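PDB 6RSX: regulatory Subunit of Protein Kinase A (cAMP-dependent) from Euglena gracilis from Euglena gracilis, which binds cAMP in two cyclic nucleotide-binding domains and, like other regulatory subunits of protein kinase A, probably controls a catalytic subunit. Local coordinates for residues Leu277-Asn280 against Met281-Tyr284; Asn227-Gly230 against Pro231-Phe235. One frame throughout, in Å; residues are numbered along the deposited sequence.

Contact 1. Residues Leu277-Asn280 against Met281-Tyr284; sequences LQRN and MQNY. With CMP (adenosine-3',5'-cyclic-monophosphate), chain C.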
ATOM      1  N   LEU A 277     -16.768   3.452   0.337  1.00 51.97           N
ATOM      2  CA  LEU A 277     -17.095   2.255  -0.432  1.00 46.42           C
ATOM      3  C   LEU A 277     -18.476   1.722  -0.067  1.00 56.72           C
ATOM      4  O   LEU A 277     -19.231   1.275  -0.944  1.00 51.36           O
ATOM      5  CB  LEU A 277     -16.031   1.184  -0.196  1.00 47.37           C
ATOM      6  CG  LEU A 277     -14.694   1.545  -0.839  1.00 41.48           C
ATOM      7  CD1 LEU A 277     -13.605   0.565  -0.404  1.00 45.42           C
ATOM      8  CD2 LEU A 277     -14.846   1.585  -2.364  1.00 44.94           C
ATOM      9  N   GLN A 278     -18.808   1.731   1.229  1.00 54.48           N
ATOM     10  CA  GLN A 278     -20.116   1.242   1.674  1.00 56.09           C
ATOM     11  C   GLN A 278     -21.249   2.136   1.177  1.00 58.52           C
ATOM     12  O   GLN A 278     -22.250   1.640   0.640  1.00 54.62           O
ATOM     13  CB  GLN A 278     -20.141   1.135   3.201  1.00 55.06           C
ATOM     14  CG  GLN A 278     -19.251   0.040   3.749  1.00 57.82           C
ATOM     15  CD  GLN A 278     -19.056   0.134   5.253  0.36 62.77           C
ATOM     16  OE1 GLN A 278     -19.090   1.219   5.838  0.80 63.08           O
ATOM     17  NE2 GLN A 278     -18.847  -1.008   5.886  0.86 67.11           N
ATOM     18  N   ARG A 279     -21.119   3.457   1.363  1.00 58.18           N
ATOM     19  CA  ARG A 279     -22.125   4.388   0.856  1.00 58.80           C
ATOM     20  C   ARG A 279     -22.341   4.193  -0.638  1.00 63.08           C
ATOM     21  O   ARG A 279     -23.484   4.132  -1.116  1.00 58.79           O
ATOM     22  CB  ARG A 279     -21.710   5.837   1.144  1.00 64.45           C
ATOM     23  CG  ARG A 279     -22.155   6.390   2.495  1.00 76.50           C
ATOM     24  CD  ARG A 279     -21.855   7.887   2.635  1.00 73.96           C
ATOM     25  NE  ARG A 279     -20.418   8.155   2.695  1.00 85.31           N
ATOM     26  CZ  ARG A 279     -19.688   8.102   3.808  1.00 81.58           C
ATOM     27  NH1 ARG A 279     -20.254   7.800   4.970  1.00 87.13           N
ATOM     28  NH2 ARG A 279     -18.386   8.347   3.760  1.00 83.33           N
ATOM     29  N   ASN A 280     -21.254   4.083  -1.397  1.00 48.84           N
ATOM     30  CA  ASN A 280     -21.400   4.003  -2.840  1.00 48.89           C
ATOM     31  C   ASN A 280     -22.215   2.797  -3.288  1.00 47.50           C
ATOM     32  O   ASN A 280     -22.768   2.815  -4.392  1.00 47.90           O
ATOM     33  CB  ASN A 280     -20.044   3.951  -3.503  1.00 45.43           C
ATOM     34  CG  ASN A 280     -20.147   3.885  -4.982  1.00 48.72           C
ATOM     35  OD1 ASN A 280     -20.527   4.869  -5.624  1.00 49.37           O
ATOM     36  ND2 ASN A 280     -19.815   2.721  -5.556  1.00 47.44           N
ATOM     37  N   MET A 281     -22.261   1.728  -2.494  1.00 45.86           N
ATOM     38  CA  MET A 281     -23.048   0.566  -2.900  1.00 54.42           C
ATOM     39  C   MET A 281     -24.544   0.880  -2.974  1.00 50.90           C
ATOM     40  O   MET A 281     -25.297   0.112  -3.582  1.00 51.04           O
ATOM     41  CB  MET A 281     -22.796  -0.595  -1.947  1.00 52.91           C
ATOM     42  CG  MET A 281     -21.343  -1.100  -1.996  1.00 51.00           C
ATOM     43  SD  MET A 281     -21.137  -2.376  -0.734  1.00 55.95           S
ATOM     44  CE  MET A 281     -19.471  -2.951  -1.071  1.00 58.91           C
ATOM     45  N   GLN A 282     -24.980   1.991  -2.378  1.00 52.05           N
ATOM     46  CA  GLN A 282     -26.364   2.430  -2.552  1.00 53.21           C
ATOM     47  C   GLN A 282     -26.714   2.589  -4.023  1.00 53.96           C
ATOM     48  O   GLN A 282     -27.867   2.369  -4.417  1.00 55.21           O
ATOM     49  CB  GLN A 282     -26.601   3.757  -1.824  1.00 53.62           C
ATOM     50  CG  GLN A 282     -26.538   3.667  -0.313  1.00 64.90           C
ATOM     51  CD  GLN A 282     -26.312   5.028   0.335  1.00 78.93           C
ATOM     52  OE1 GLN A 282     -26.426   6.070  -0.323  1.00 80.10           O
ATOM     53  NE2 GLN A 282     -25.980   5.025   1.626  1.00 77.64           N
ATOM     54  N   ASN A 283     -25.744   2.970  -4.852  1.00 48.39           N
ATOM     55  CA  ASN A 283     -26.006   3.169  -6.271  1.00 56.49           C
ATOM     56  C   ASN A 283     -26.200   1.861  -7.023  1.00 52.76           C
ATOM     57  O   ASN A 283     -26.550   1.901  -8.207  1.00 54.30           O
ATOM     58  CB  ASN A 283     -24.863   3.962  -6.923  1.00 50.25           C
ATOM     59  CG  ASN A 283     -24.654   5.329  -6.285  1.00 60.34           C
ATOM     60  OD1 ASN A 283     -25.562   6.166  -6.245  1.00 54.61           O
ATOM     61  ND2 ASN A 283     -23.450   5.556  -5.770  1.00 56.07           N
ATOM     62  N   TYR A 284     -25.975   0.713  -6.379  1.00 43.31           N
ATOM     63  CA  TYR A 284     -26.056  -0.550  -7.090  1.00 46.55           C
ATOM     64  C   TYR A 284     -27.465  -1.128  -7.106  1.00 54.81           C
ATOM     65  O   TYR A 284     -27.727  -2.033  -7.901  1.00 59.99           O
ATOM     66  CB  TYR A 284     -25.125  -1.594  -6.482  1.00 42.11           C
ATOM     67  CG  TYR A 284     -23.638  -1.240  -6.563  1.00 44.74           C
ATOM     68  CD1 TYR A 284     -23.181  -0.240  -7.420  1.00 43.04           C
ATOM     69  CD2 TYR A 284     -22.711  -1.923  -5.784  1.00 43.91           C
ATOM     70  CE1 TYR A 284     -21.822   0.085  -7.499  1.00 42.48           C
ATOM     71  CE2 TYR A 284     -21.335  -1.600  -5.851  1.00 44.36           C
ATOM     72  CZ  TYR A 284     -20.910  -0.603  -6.718  1.00 44.28           C
ATOM     73  OH  TYR A 284     -19.559  -0.275  -6.771  1.00 42.68           O
TER
HETATM   74  P   CMP C 502     -17.329  -6.811  -7.641  1.00 40.29           P
HETATM   75  O1P CMP C 502     -15.983  -7.230  -6.809  1.00 48.25           O
HETATM   76  O2P CMP C 502     -18.545  -7.603  -7.358  1.00 42.09           O
HETATM   77  O5' CMP C 502     -17.017  -7.045  -9.188  1.00 41.72           O
HETATM   78  C5' CMP C 502     -17.809  -6.367 -10.170  1.00 40.23           C
HETATM   79  C4' CMP C 502     -17.962  -4.935  -9.734  1.00 37.75           C
HETATM   80  O4' CMP C 502     -18.810  -4.119 -10.559  1.00 39.83           O
HETATM   81  C3' CMP C 502     -18.536  -4.693  -8.364  1.00 36.55           C
HETATM   82  O3' CMP C 502     -17.716  -5.206  -7.315  1.00 37.53           O
HETATM   83  C2' CMP C 502     -18.701  -3.182  -8.368  1.00 43.68           C
HETATM   84  O2' CMP C 502     -17.427  -2.576  -8.073  1.00 41.34           O
HETATM   85  C1' CMP C 502     -19.011  -2.910  -9.860  1.00 42.13           C
HETATM   86  N9  CMP C 502     -20.356  -2.380 -10.106  1.00 41.66           N
HETATM   87  C8  CMP C 502     -20.617  -1.235 -10.746  1.00 39.19           C
HETATM   88  N7  CMP C 502     -21.937  -1.085 -10.782  1.00 46.03           N
HETATM   89  C5  CMP C 502     -22.476  -2.163 -10.187  1.00 43.79           C
HETATM   90  C6  CMP C 502     -23.792  -2.492  -9.974  1.00 45.00           C
HETATM   91  N6  CMP C 502     -25.001  -1.797 -10.312  1.00 48.57           N
HETATM   92  N1  CMP C 502     -24.104  -3.605  -9.338  1.00 42.27           N
HETATM   93  C2  CMP C 502     -23.108  -4.427  -8.911  1.00 46.74           C
HETATM   94  N3  CMP C 502     -21.787  -4.098  -9.112  1.00 39.78           N
HETATM   95  C4  CMP C 502     -21.508  -2.969  -9.764  1.00 43.10           C
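The C-terminal lid of the second cAMP site forms where helix 274-280 gives way, through Met-281, to the 3-10 segment 282-284, and Asn-280 meets Asn-283 and Tyr-284 at this junction. Asn-280 O takes Asn-283 N at 3.0 Å and a weak second bond from Asn-283 ND2. That amide nitrogen also leans on Asn-280 OD1 (3.0 Å, weak), the amide planes 62° apart. One residue earlier, Gln-282 N bonds to Arg-279 O at 2.9 Å; the extended Met-281 chain passes Leu-277 O (CG to O 3.3 Å) and reaches helix 237-242. A chi1 of -179° carries the Asn-280 amide to the hydroxyl end of the Tyr-284 ring, where ND2 lies 3.2 Å from Tyr-284 OH at an angle too poor for a hydrogen bond, amide and ring planes 88° apart. One face of that ring is backed by Met-281 CA and the other lies over the adenine, CD1 being 3.4 Å from CMP C5; its OH is hydrogen-bonded to Glu-237. A leucine in place of Tyr-284 would probably leave the purine without its flat cover and Glu-237 without this hydroxyl partner. An aromatic cap on the base is characteristic of protein kinase A regulatory subunits.

Contact 2. Residues Asn227-Gly230 against Pro231-Phe235; sequences NILG and PKDFF. With CMP (adenosine-3',5'-cyclic-monophosphate), chain C.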
ATOM      1  N   ASN A 227     -24.205  -0.690 -15.736  1.00 43.18           N
ATOM      2  CA  ASN A 227     -23.573   0.540 -15.270  1.00 43.75           C
ATOM      3  C   ASN A 227     -22.460   0.888 -16.247  1.00 41.72           C
ATOM      4  O   ASN A 227     -21.970   0.025 -16.984  1.00 40.86           O
ATOM      5  CB  ASN A 227     -23.047   0.377 -13.839  1.00 44.27           C
ATOM      6  CG  ASN A 227     -22.780   1.713 -13.152  1.00 49.48           C
ATOM      7  OD1 ASN A 227     -22.948   2.776 -13.758  1.00 45.79           O
ATOM      8  ND2 ASN A 227     -22.398   1.662 -11.878  1.00 43.14           N
ATOM      9  N   ILE A 228     -22.077   2.165 -16.268  1.00 44.08           N
ATOM     10  CA  ILE A 228     -20.953   2.637 -17.068  1.00 38.51           C
ATOM     11  C   ILE A 228     -20.052   3.455 -16.145  1.00 39.57           C
ATOM     12  O   ILE A 228     -20.535   4.338 -15.426  1.00 42.49           O
ATOM     13  CB  ILE A 228     -21.392   3.497 -18.275  1.00 46.29           C
ATOM     14  CG1 ILE A 228     -22.177   2.677 -19.303  1.00 45.34           C
ATOM     15  CG2 ILE A 228     -20.165   4.132 -18.957  1.00 50.10           C
ATOM     16  CD1 ILE A 228     -21.301   1.732 -20.081  1.00 51.02           C
ATOM     17  N   LEU A 229     -18.760   3.148 -16.149  1.00 39.15           N
ATOM     18  CA  LEU A 229     -17.812   3.777 -15.237  1.00 41.70           C
ATOM     19  C   LEU A 229     -16.826   4.619 -16.024  1.00 39.78           C
ATOM     20  O   LEU A 229     -16.478   4.290 -17.163  1.00 41.31           O
ATOM     21  CB  LEU A 229     -17.052   2.713 -14.424  1.00 38.57           C
ATOM     22  CG  LEU A 229     -17.904   1.740 -13.579  1.00 36.77           C
ATOM     23  CD1 LEU A 229     -17.007   0.738 -12.839  1.00 41.68           C
ATOM     24  CD2 LEU A 229     -18.819   2.458 -12.589  1.00 35.86           C
ATOM     25  N   GLY A 230     -16.333   5.689 -15.393  1.00 39.66           N
ATOM     26  CA  GLY A 230     -15.358   6.539 -16.034  1.00 35.71           C
ATOM     27  C   GLY A 230     -14.327   7.051 -15.049  1.00 42.04           C
ATOM     28  O   GLY A 230     -14.190   6.533 -13.938  1.00 38.57           O
ATOM     29  N   PRO A 231     -13.588   8.089 -15.447  1.00 41.12           N
ATOM     30  CA  PRO A 231     -12.444   8.552 -14.638  1.00 40.23           C
ATOM     31  C   PRO A 231     -12.844   8.811 -13.193  1.00 39.65           C
ATOM     32  O   PRO A 231     -13.896   9.397 -12.907  1.00 39.25           O
ATOM     33  CB  PRO A 231     -11.999   9.837 -15.353  1.00 42.17           C
ATOM     34  CG  PRO A 231     -12.385   9.636 -16.766  1.00 47.16           C
ATOM     35  CD  PRO A 231     -13.733   8.852 -16.701  1.00 41.55           C
ATOM     36  N   LYS A 232     -12.022   8.310 -12.278  1.00 39.65           N
ATOM     37  CA  LYS A 232     -12.126   8.424 -10.833  1.00 40.87           C
ATOM     38  C   LYS A 232     -13.197   7.502 -10.244  1.00 41.86           C
ATOM     39  O   LYS A 232     -13.319   7.447  -9.019  1.00 40.93           O
ATOM     40  CB  LYS A 232     -12.354   9.879 -10.363  1.00 40.90           C
ATOM     41  CG  LYS A 232     -11.258  10.831 -10.871  1.00 54.65           C
ATOM     42  CD  LYS A 232     -11.457  12.282 -10.429  1.00 52.71           C
ATOM     43  CE  LYS A 232     -10.164  13.093 -10.574  1.00 58.25           C
ATOM     44  NZ  LYS A 232      -9.395  12.775 -11.817  1.00 59.85           N
ATOM     45  N   ASP A 233     -13.981   6.775 -11.063  1.00 38.28           N
ATOM     46  CA  ASP A 233     -14.791   5.678 -10.540  1.00 37.26           C
ATOM     47  C   ASP A 233     -13.908   4.470 -10.231  1.00 40.03           C
ATOM     48  O   ASP A 233     -12.749   4.392 -10.638  1.00 40.10           O
ATOM     49  CB  ASP A 233     -15.882   5.253 -11.535  1.00 36.95           C
ATOM     50  CG  ASP A 233     -16.904   6.346 -11.787  1.00 47.26           C
ATOM     51  OD1 ASP A 233     -17.141   7.165 -10.876  1.00 48.03           O
ATOM     52  OD2 ASP A 233     -17.459   6.376 -12.916  1.00 45.76           O
ATOM     53  N   PHE A 234     -14.485   3.498  -9.527  1.00 38.79           N
ATOM     54  CA  PHE A 234     -13.713   2.358  -9.052  1.00 39.74           C
ATOM     55  C   PHE A 234     -14.589   1.121  -9.140  1.00 37.32           C
ATOM     56  O   PHE A 234     -15.810   1.224  -9.298  1.00 38.28           O
ATOM     57  CB  PHE A 234     -13.213   2.579  -7.615  1.00 38.52           C
ATOM     58  CG  PHE A 234     -14.270   3.053  -6.682  1.00 40.80           C
ATOM     59  CD1 PHE A 234     -15.158   2.147  -6.115  1.00 43.47           C
ATOM     60  CD2 PHE A 234     -14.410   4.408  -6.403  1.00 40.75           C
ATOM     61  CE1 PHE A 234     -16.160   2.582  -5.256  1.00 42.33           C
ATOM     62  CE2 PHE A 234     -15.405   4.855  -5.547  1.00 40.39           C
ATOM     63  CZ  PHE A 234     -16.279   3.939  -4.971  1.00 44.46           C
ATOM     64  N   PHE A 235     -13.976  -0.051  -8.990  1.00 36.51           N
ATOM     65  CA  PHE A 235     -14.794  -1.277  -9.044  1.00 36.27           C
ATOM     66  C   PHE A 235     -13.965  -2.430  -8.497  1.00 40.57           C
ATOM     67  O   PHE A 235     -12.739  -2.344  -8.394  1.00 38.66           O
ATOM     68  CB  PHE A 235     -15.243  -1.579 -10.482  1.00 34.10           C
ATOM     69  CG  PHE A 235     -14.116  -1.745 -11.463  1.00 34.00           C
ATOM     70  CD1 PHE A 235     -13.585  -0.627 -12.148  1.00 39.34           C
ATOM     71  CD2 PHE A 235     -13.569  -2.997 -11.727  1.00 33.02           C
ATOM     72  CE1 PHE A 235     -12.520  -0.756 -13.067  1.00 34.92           C
ATOM     73  CE2 PHE A 235     -12.530  -3.145 -12.662  1.00 35.46           C
ATOM     74  CZ  PHE A 235     -11.985  -2.015 -13.321  1.00 36.78           C
TER
HETATM   75  P   CMP C 502     -17.329  -6.811  -7.641  1.00 40.29           P
HETATM   76  O1P CMP C 502     -15.983  -7.230  -6.809  1.00 48.25           O
HETATM   77  O2P CMP C 502     -18.545  -7.603  -7.358  1.00 42.09           O
HETATM   78  O5' CMP C 502     -17.017  -7.045  -9.188  1.00 41.72           O
HETATM   79  C5' CMP C 502     -17.809  -6.367 -10.170  1.00 40.23           C
HETATM   80  C4' CMP C 502     -17.962  -4.935  -9.734  1.00 37.75           C
HETATM   81  O4' CMP C 502     -18.810  -4.119 -10.559  1.00 39.83           O
HETATM   82  C3' CMP C 502     -18.536  -4.693  -8.364  1.00 36.55           C
HETATM   83  O3' CMP C 502     -17.716  -5.206  -7.315  1.00 37.53           O
HETATM   84  C2' CMP C 502     -18.701  -3.182  -8.368  1.00 43.68           C
HETATM   85  O2' CMP C 502     -17.427  -2.576  -8.073  1.00 41.34           O
HETATM   86  C1' CMP C 502     -19.011  -2.910  -9.860  1.00 42.13           C
HETATM   87  N9  CMP C 502     -20.356  -2.380 -10.106  1.00 41.66           N
HETATM   88  C8  CMP C 502     -20.617  -1.235 -10.746  1.00 39.19           C
HETATM   89  N7  CMP C 502     -21.937  -1.085 -10.782  1.00 46.03           N
HETATM   90  C5  CMP C 502     -22.476  -2.163 -10.187  1.00 43.79           C
HETATM   91  C6  CMP C 502     -23.792  -2.492  -9.974  1.00 45.00           C
HETATM   92  N6  CMP C 502     -25.001  -1.797 -10.312  1.00 48.57           N
HETATM   93  N1  CMP C 502     -24.104  -3.605  -9.338  1.00 42.27           N
HETATM   94  C2  CMP C 502     -23.108  -4.427  -8.911  1.00 46.74           C
HETATM   95  N3  CMP C 502     -21.787  -4.098  -9.112  1.00 39.78           N
HETATM   96  C4  CMP C 502     -21.508  -2.969  -9.764  1.00 43.10           C
HETATM   97  O   HOH W   1     -20.294   5.926 -12.693  1.00 53.97           O
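Asp-233 OD2 is gripped by two donors: the backbone N-H of Gly-230, 2.8 Å from OD2 and nearly straight at 171°, and a water that donates a hydrogen bond to it at 2.9 Å. Gly-230 N meets the oxygen on its anti side, somewhat out of the carboxylate plane. The water's other hydrogen bond goes to Ile-228 O, so it bridges the carboxylate to the strand just before the turn. In return, Asp-233 N bonds to Gly-230 O at 2.9 Å and closes a type II beta turn with Pro-231 and Lys-232 at its corners. Side chain and backbone of Asp-233 thus hold both polar backbone atoms of Gly-230. The turn links strand 222-229 to strand 234-235, which belong to the two facing sheets of the cyclic nucleotide-binding beta-sandwich. Between them Leu-229 sends CD1 against Phe-235, 3.7 Å from its CB and likewise 3.7 Å from CD1 of its ring, which it approaches obliquely; that ring meets the one of Tyr-206 with planes nearly parallel. Both ends of the 227-235 segment reach the nucleotide. Asn-227 ND2 donates to CMP N7 at 3.0 Å in an almost linear bond, reading the Hoogsteen edge of the adenine, and Phe-235 CA passes 3.1 Å from CMP O2' on the ribose.

Overall arrangement
Contact 2 comes first along the chain, on strands 222-229 and 234-235 of the second cyclic nucleotide-binding domain; contact 1 follows on helix 274-280, the last of the chain, and the residues after it. Their centres are 13 Å apart, and both touch the same cAMP: residues 227-235 supply part of the beta-sandwich pocket, Tyr-284 the aromatic cover over the base. The two also pack directly, Leu-277 CD2 lying 3.3 Å from Phe-234 CE1, so the C-terminal helix rests on strand 234-235 beside the pocket. In this cAMP-bound state helix, sandwich and nucleotide pack together, as would be expected if the lid closes on bound cAMP.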